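Local coordinates for pectinesterase (Aspergillus niger, PDB 5C1E), which hydrolyses the methyl esters of pectin, releasing methanol and leaving de-esterified galacturonan, and probably takes part in the soft-rotting of plant tissue, at residues A[218-229]-A[245-256]. Residues are numbered along the deposited sequence; the frame is centred on the assembly and turned at random.
Sequences YLGRPWRVLARV and WTTMADGATPLY. With SO4 (sulfate ion), chain D; ACT (acetate ion), chain M; SO4 (sulfate ion), chain E; SO4 (sulfate ion), chain F.
R228 and V229 pair in parallel with L255 and Y256 on the last two strands of one beta-helix sheet, L255 N donating to A227 O (2.7 Å) and V229 N to L255 O. Before the strands, the two loops run together. T246 N donates to G220 O, A249 N to P222 O, and T253 N to V225 O. The W245 indole is sandwiched. L219 CB sits over its six-membered ring, 3.6 Å from the centroid, and Y256 lies against the opposite face. V229 CG1 meets the indole edge. W245 NE1 is held by E274. T246 CB lies over the centre of the Y218 ring. P254 CB covers the Y256 face turned from W245. A water joins Y256 OH (2.9 Å) to R221 O (2.7 Å). M248 is extended, with CG anti to the backbone N (chi1 -169°). This lays SD over one face of the R221 guanidinium, 3.5 Å from NE, and brings CE to 3.8 Å from W223 CD1. R221 NE forms a salt bridge with D161, the predicted catalytic aspartate, while NH1 binds an acetate. A sulfate, like the acetate probably from the crystallisation liquor, accepts from W223 NE1 (3.0 Å) and also from R224. M248 thus covers one face of an arginine whose polar edge is taken up by D161, the acetate and a water. The position of R221 beside D161 is consistent with a place in the active-site cleft.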
loop_
_atom_site.group_PDB
_atom_site.type_symbol
_atom_site.label_atom_id
_atom_site.label_comp_id
_atom_site.label_asym_id
_atom_site.label_seq_id
_atom_site.Cartn_x
_atom_site.Cartn_y
_atom_site.Cartn_z
ATOM N N TYR A 218 16.352 -0.521 5.464
ATOM C CA TYR A 218 16.080 0.661 6.269
ATOM C C TYR A 218 14.590 0.915 6.364
ATOM O O TYR A 218 13.824 0.607 5.450
ATOM C CB TYR A 218 16.779 1.882 5.661
ATOM C CG TYR A 218 18.294 1.770 5.681
ATOM C CD1 TYR A 218 19.025 2.172 6.785
ATOM C CD2 TYR A 218 18.979 1.261 4.590
ATOM C CE1 TYR A 218 20.415 2.070 6.808
ATOM C CE2 TYR A 218 20.362 1.151 4.594
ATOM C CZ TYR A 218 21.075 1.561 5.704
ATOM O OH TYR A 218 22.445 1.447 5.696
ATOM N N LEU A 219 14.181 1.465 7.492
ATOM C CA LEU A 219 12.792 1.783 7.738
ATOM C C LEU A 219 12.320 2.854 6.744
ATOM O O LEU A 219 11.147 2.891 6.334
ATOM C CB LEU A 219 12.634 2.271 9.177
ATOM C CG LEU A 219 12.939 1.245 10.275
ATOM C CD1 LEU A 219 13.015 1.952 11.618
ATOM C CD2 LEU A 219 11.906 0.120 10.299
ATOM N N GLY A 220 13.247 3.709 6.341
ATOM C CA GLY A 220 12.923 4.720 5.368
ATOM C C GLY A 220 14.064 5.647 5.027
ATOM O O GLY A 220 15.143 5.618 5.656
ATOM N N ARG A 221 13.807 6.445 3.999
ATOM C CA ARG A 221 14.642 7.584 3.669
ATOM C C ARG A 221 13.749 8.707 3.132
ATOM O O ARG A 221 12.629 8.445 2.668
ATOM C CB ARG A 221 15.744 7.180 2.695
ATOM C CG ARG A 221 15.232 6.660 1.359
ATOM C CD ARG A 221 16.392 6.221 0.484
ATOM N NE ARG A 221 15.953 5.970 -0.881
ATOM C CZ ARG A 221 16.731 6.094 -1.957
ATOM N NH1 ARG A 221 17.991 6.471 -1.825
ATOM N NH2 ARG A 221 16.245 5.857 -3.163
ATOM N N PRO A 222 14.217 9.958 3.211
ATOM C CA PRO A 222 13.319 11.076 2.887
ATOM C C PRO A 222 13.333 11.458 1.410
ATOM O O PRO A 222 14.315 12.037 0.919
ATOM C CB PRO A 222 13.846 12.216 3.752
ATOM C CG PRO A 222 15.276 11.897 3.994
ATOM C CD PRO A 222 15.443 10.403 3.904
ATOM N N TRP A 223 12.244 11.168 0.712
ATOM C CA TRP A 223 12.153 11.536 -0.688
ATOM C C TRP A 223 12.103 13.064 -0.803
ATOM O O TRP A 223 12.652 13.633 -1.732
ATOM C CB TRP A 223 10.963 10.840 -1.340
ATOM C CG TRP A 223 10.861 11.013 -2.819
ATOM C CD1 TRP A 223 11.860 11.346 -3.682
ATOM C CD2 TRP A 223 9.691 10.794 -3.625
ATOM N NE1 TRP A 223 11.378 11.398 -4.961
ATOM C CE2 TRP A 223 10.048 11.059 -4.955
ATOM C CE3 TRP A 223 8.379 10.407 -3.345
ATOM C CZ2 TRP A 223 9.138 10.955 -6.009
ATOM C CZ3 TRP A 223 7.462 10.318 -4.391
ATOM C CH2 TRP A 223 7.845 10.593 -5.699
ATOM N N ARG A 224 11.454 13.721 0.159
ATOM C CA ARG A 224 11.506 15.178 0.301
ATOM C C ARG A 224 11.836 15.493 1.757
ATOM O O ARG A 224 11.858 14.583 2.598
ATOM C CB ARG A 224 10.185 15.821 -0.111
ATOM C CG ARG A 224 9.805 15.577 -1.571
ATOM C CD ARG A 224 10.556 16.513 -2.493
ATOM N NE ARG A 224 10.156 16.345 -3.891
ATOM C CZ ARG A 224 10.666 15.436 -4.718
ATOM N NH1 ARG A 224 10.230 15.363 -5.973
ATOM N NH2 ARG A 224 11.600 14.584 -4.314
ATOM N N VAL A 225 12.062 16.768 2.058
ATOM C CA VAL A 225 12.793 17.138 3.274
ATOM C C VAL A 225 12.008 16.983 4.585
ATOM O O VAL A 225 12.607 16.988 5.667
ATOM C CB VAL A 225 13.372 18.566 3.190
ATOM C CG1 VAL A 225 14.418 18.665 2.089
ATOM C CG2 VAL A 225 12.279 19.607 2.973
ATOM N N LEU A 226 10.693 16.858 4.513
ATOM C CA LEU A 226 9.894 16.785 5.740
ATOM C C LEU A 226 9.129 15.462 5.888
ATOM O O LEU A 226 8.089 15.391 6.549
ATOM C CB LEU A 226 8.999 18.027 5.874
ATOM C CG LEU A 226 9.753 19.259 6.387
ATOM C CD1 LEU A 226 8.974 20.546 6.160
ATOM C CD2 LEU A 226 10.081 19.141 7.861
ATOM N N ALA A 227 9.683 14.417 5.284
ATOM C CA ALA A 227 9.187 13.059 5.395
ATOM C C ALA A 227 8.815 12.759 6.849
ATOM O O ALA A 227 9.636 12.975 7.734
ATOM C CB ALA A 227 10.269 12.098 4.956
ATOM N N ARG A 228 7.611 12.242 7.074
ATOM C CA ARG A 228 7.173 11.864 8.419
ATOM C C ARG A 228 6.615 10.455 8.493
ATOM O O ARG A 228 5.577 10.151 7.893
ATOM C CB ARG A 228 6.119 12.833 8.939
ATOM C CG ARG A 228 5.672 12.521 10.364
ATOM C CD ARG A 228 5.103 13.743 11.063
ATOM N NE ARG A 228 3.970 14.298 10.347
ATOM C CZ ARG A 228 3.390 15.452 10.667
ATOM N NH1 ARG A 228 3.834 16.152 11.708
ATOM N NH2 ARG A 228 2.361 15.904 9.962
ATOM N N VAL A 229 7.306 9.608 9.244
ATOM C CA VAL A 229 6.956 8.192 9.329
ATOM C C VAL A 229 7.141 7.700 10.759
ATOM O O VAL A 229 8.162 8.007 11.384
ATOM C CB VAL A 229 7.866 7.360 8.425
ATOM C CG1 VAL A 229 7.484 5.889 8.479
ATOM C CG2 VAL A 229 7.825 7.876 6.975
ATOM N N TRP A 245 17.305 4.343 9.734
ATOM C CA TRP A 245 16.927 5.200 8.628
ATOM C C TRP A 245 18.156 5.615 7.824
ATOM O O TRP A 245 19.278 5.615 8.350
ATOM C CB TRP A 245 16.205 6.424 9.157
ATOM C CG TRP A 245 15.092 6.114 10.119
ATOM C CD1 TRP A 245 15.203 5.919 11.465
ATOM C CD2 TRP A 245 13.700 5.957 9.808
ATOM N NE1 TRP A 245 13.966 5.651 12.010
ATOM C CE2 TRP A 245 13.032 5.656 11.012
ATOM C CE3 TRP A 245 12.959 6.035 8.634
ATOM C CZ2 TRP A 245 11.657 5.481 11.075
ATOM C CZ3 TRP A 245 11.606 5.834 8.687
ATOM C CH2 TRP A 245 10.958 5.571 9.899
ATOM N N THR A 246 17.957 5.957 6.552
ATOM C CA THR A 246 19.066 6.408 5.711
ATOM C C THR A 246 18.695 7.711 4.976
ATOM O O THR A 246 17.617 8.285 5.183
ATOM C CB THR A 246 19.559 5.285 4.763
ATOM O OG1 THR A 246 20.814 5.647 4.167
ATOM C CG2 THR A 246 18.542 4.973 3.673
ATOM N N THR A 247 19.600 8.171 4.123
ATOM C CA THR A 247 19.487 9.496 3.515
ATOM C C THR A 247 18.995 9.451 2.075
ATOM O O THR A 247 19.078 8.405 1.391
ATOM C CB THR A 247 20.857 10.154 3.497
ATOM O OG1 THR A 247 21.728 9.306 2.736
ATOM C CG2 THR A 247 21.389 10.323 4.919
ATOM N N MET A 248 18.466 10.584 1.620
ATOM C CA MET A 248 18.054 10.752 0.230
ATOM C C MET A 248 18.040 12.251 -0.110
ATOM O O MET A 248 19.017 12.737 -0.648
ATOM C CB MET A 248 16.706 10.078 -0.071
ATOM C CG MET A 248 16.377 10.018 -1.562
ATOM S SD MET A 248 14.813 9.166 -1.898
ATOM C CE MET A 248 14.891 8.977 -3.673
ATOM N N ALA A 249 16.975 12.997 0.216
ATOM C CA ALA A 249 16.933 14.417 -0.156
ATOM C C ALA A 249 17.996 15.197 0.605
ATOM O O ALA A 249 18.105 15.055 1.810
ATOM C CB ALA A 249 15.564 15.004 0.118
ATOM N N ASP A 250 18.782 16.022 -0.090
ATOM C CA ASP A 250 19.778 16.835 0.597
ATOM C C ASP A 250 19.102 17.870 1.499
ATOM O O ASP A 250 18.115 18.481 1.105
ATOM C CB ASP A 250 20.714 17.539 -0.378
ATOM C CG ASP A 250 21.802 18.286 0.338
ATOM O OD1 ASP A 250 22.656 17.612 0.957
ATOM O OD2 ASP A 250 21.778 19.536 0.326
ATOM N N GLY A 251 19.621 18.033 2.712
ATOM C CA GLY A 251 19.084 19.014 3.660
ATOM C C GLY A 251 17.789 18.574 4.311
ATOM O O GLY A 251 17.038 19.396 4.834
ATOM N N ALA A 252 17.528 17.268 4.287
ATOM C CA ALA A 252 16.294 16.730 4.838
ATOM C C ALA A 252 16.296 16.854 6.353
ATOM O O ALA A 252 17.339 16.724 7.011
ATOM C CB ALA A 252 16.123 15.280 4.445
ATOM N N THR A 253 15.104 17.081 6.892
ATOM C CA THR A 253 14.868 17.084 8.342
ATOM C C THR A 253 13.665 16.209 8.615
ATOM O O THR A 253 12.596 16.691 8.969
ATOM C CB THR A 253 14.643 18.509 8.881
ATOM O OG1 THR A 253 13.471 19.074 8.283
ATOM C CG2 THR A 253 15.873 19.410 8.598
ATOM N N PRO A 254 13.828 14.884 8.437
ATOM C CA PRO A 254 12.670 14.008 8.545
ATOM C C PRO A 254 12.155 13.909 9.969
ATOM O O PRO A 254 12.907 14.130 10.922
ATOM C CB PRO A 254 13.207 12.641 8.091
ATOM C CG PRO A 254 14.641 12.695 8.416
ATOM C CD PRO A 254 15.053 14.134 8.135
ATOM N N LEU A 255 10.878 13.591 10.087
ATOM C CA LEU A 255 10.248 13.289 11.372
ATOM C C LEU A 255 9.996 11.778 11.422
ATOM O O LEU A 255 8.961 11.251 10.961
ATOM C CB LEU A 255 8.952 14.079 11.547
ATOM C CG LEU A 255 9.027 15.614 11.627
ATOM C CD1 LEU A 255 10.083 16.066 12.626
ATOM C CD2 LEU A 255 9.324 16.242 10.281
ATOM N N TYR A 256 10.990 11.094 11.959
ATOM C CA TYR A 256 11.044 9.637 12.010
ATOM C C TYR A 256 10.990 9.111 13.449
ATOM O O TYR A 256 11.821 9.461 14.293
ATOM C CB TYR A 256 12.336 9.184 11.354
ATOM C CG TYR A 256 12.393 9.258 9.836
ATOM C CD1 TYR A 256 11.241 9.296 9.051
ATOM C CD2 TYR A 256 13.634 9.263 9.182
ATOM C CE1 TYR A 256 11.323 9.322 7.651
ATOM C CE2 TYR A 256 13.728 9.298 7.801
ATOM C CZ TYR A 256 12.583 9.323 7.040
ATOM O OH TYR A 256 12.691 9.315 5.680
HETATM S S SO4 D . 12.790 13.140 -7.748
HETATM O O1 SO4 D . 12.812 11.671 -7.589
HETATM O O2 SO4 D . 13.580 13.502 -8.943
HETATM O O3 SO4 D . 11.398 13.573 -7.930
HETATM O O4 SO4 D . 13.399 13.758 -6.550
HETATM C C ACT M . 19.118 9.183 -4.103
HETATM O O ACT M . 19.335 7.947 -4.091
HETATM O OXT ACT M . 19.691 9.978 -3.317
HETATM C CH3 ACT M . 18.134 9.732 -5.094
HETATM S S SO4 E . 1.558 18.803 12.096
HETATM O O1 SO4 E . 1.192 18.126 13.363
HETATM O O2 SO4 E . 0.926 18.121 10.948
HETATM O O3 SO4 E . 1.112 20.212 12.146
HETATM O O4 SO4 E . 3.037 18.798 11.975
HETATM S S SO4 F . 8.593 19.076 -6.059
HETATM O O1 SO4 F . 7.970 17.743 -5.892
HETATM O O2 SO4 F . 9.127 19.209 -7.437
HETATM O O3 SO4 F . 7.571 20.122 -5.814
HETATM O O4 SO4 F . 9.686 19.233 -5.061
HETATM O O HOH W 1 10.514 7.971 4.360
HETATM O O HOH W 2 20.051 6.161 0.221
#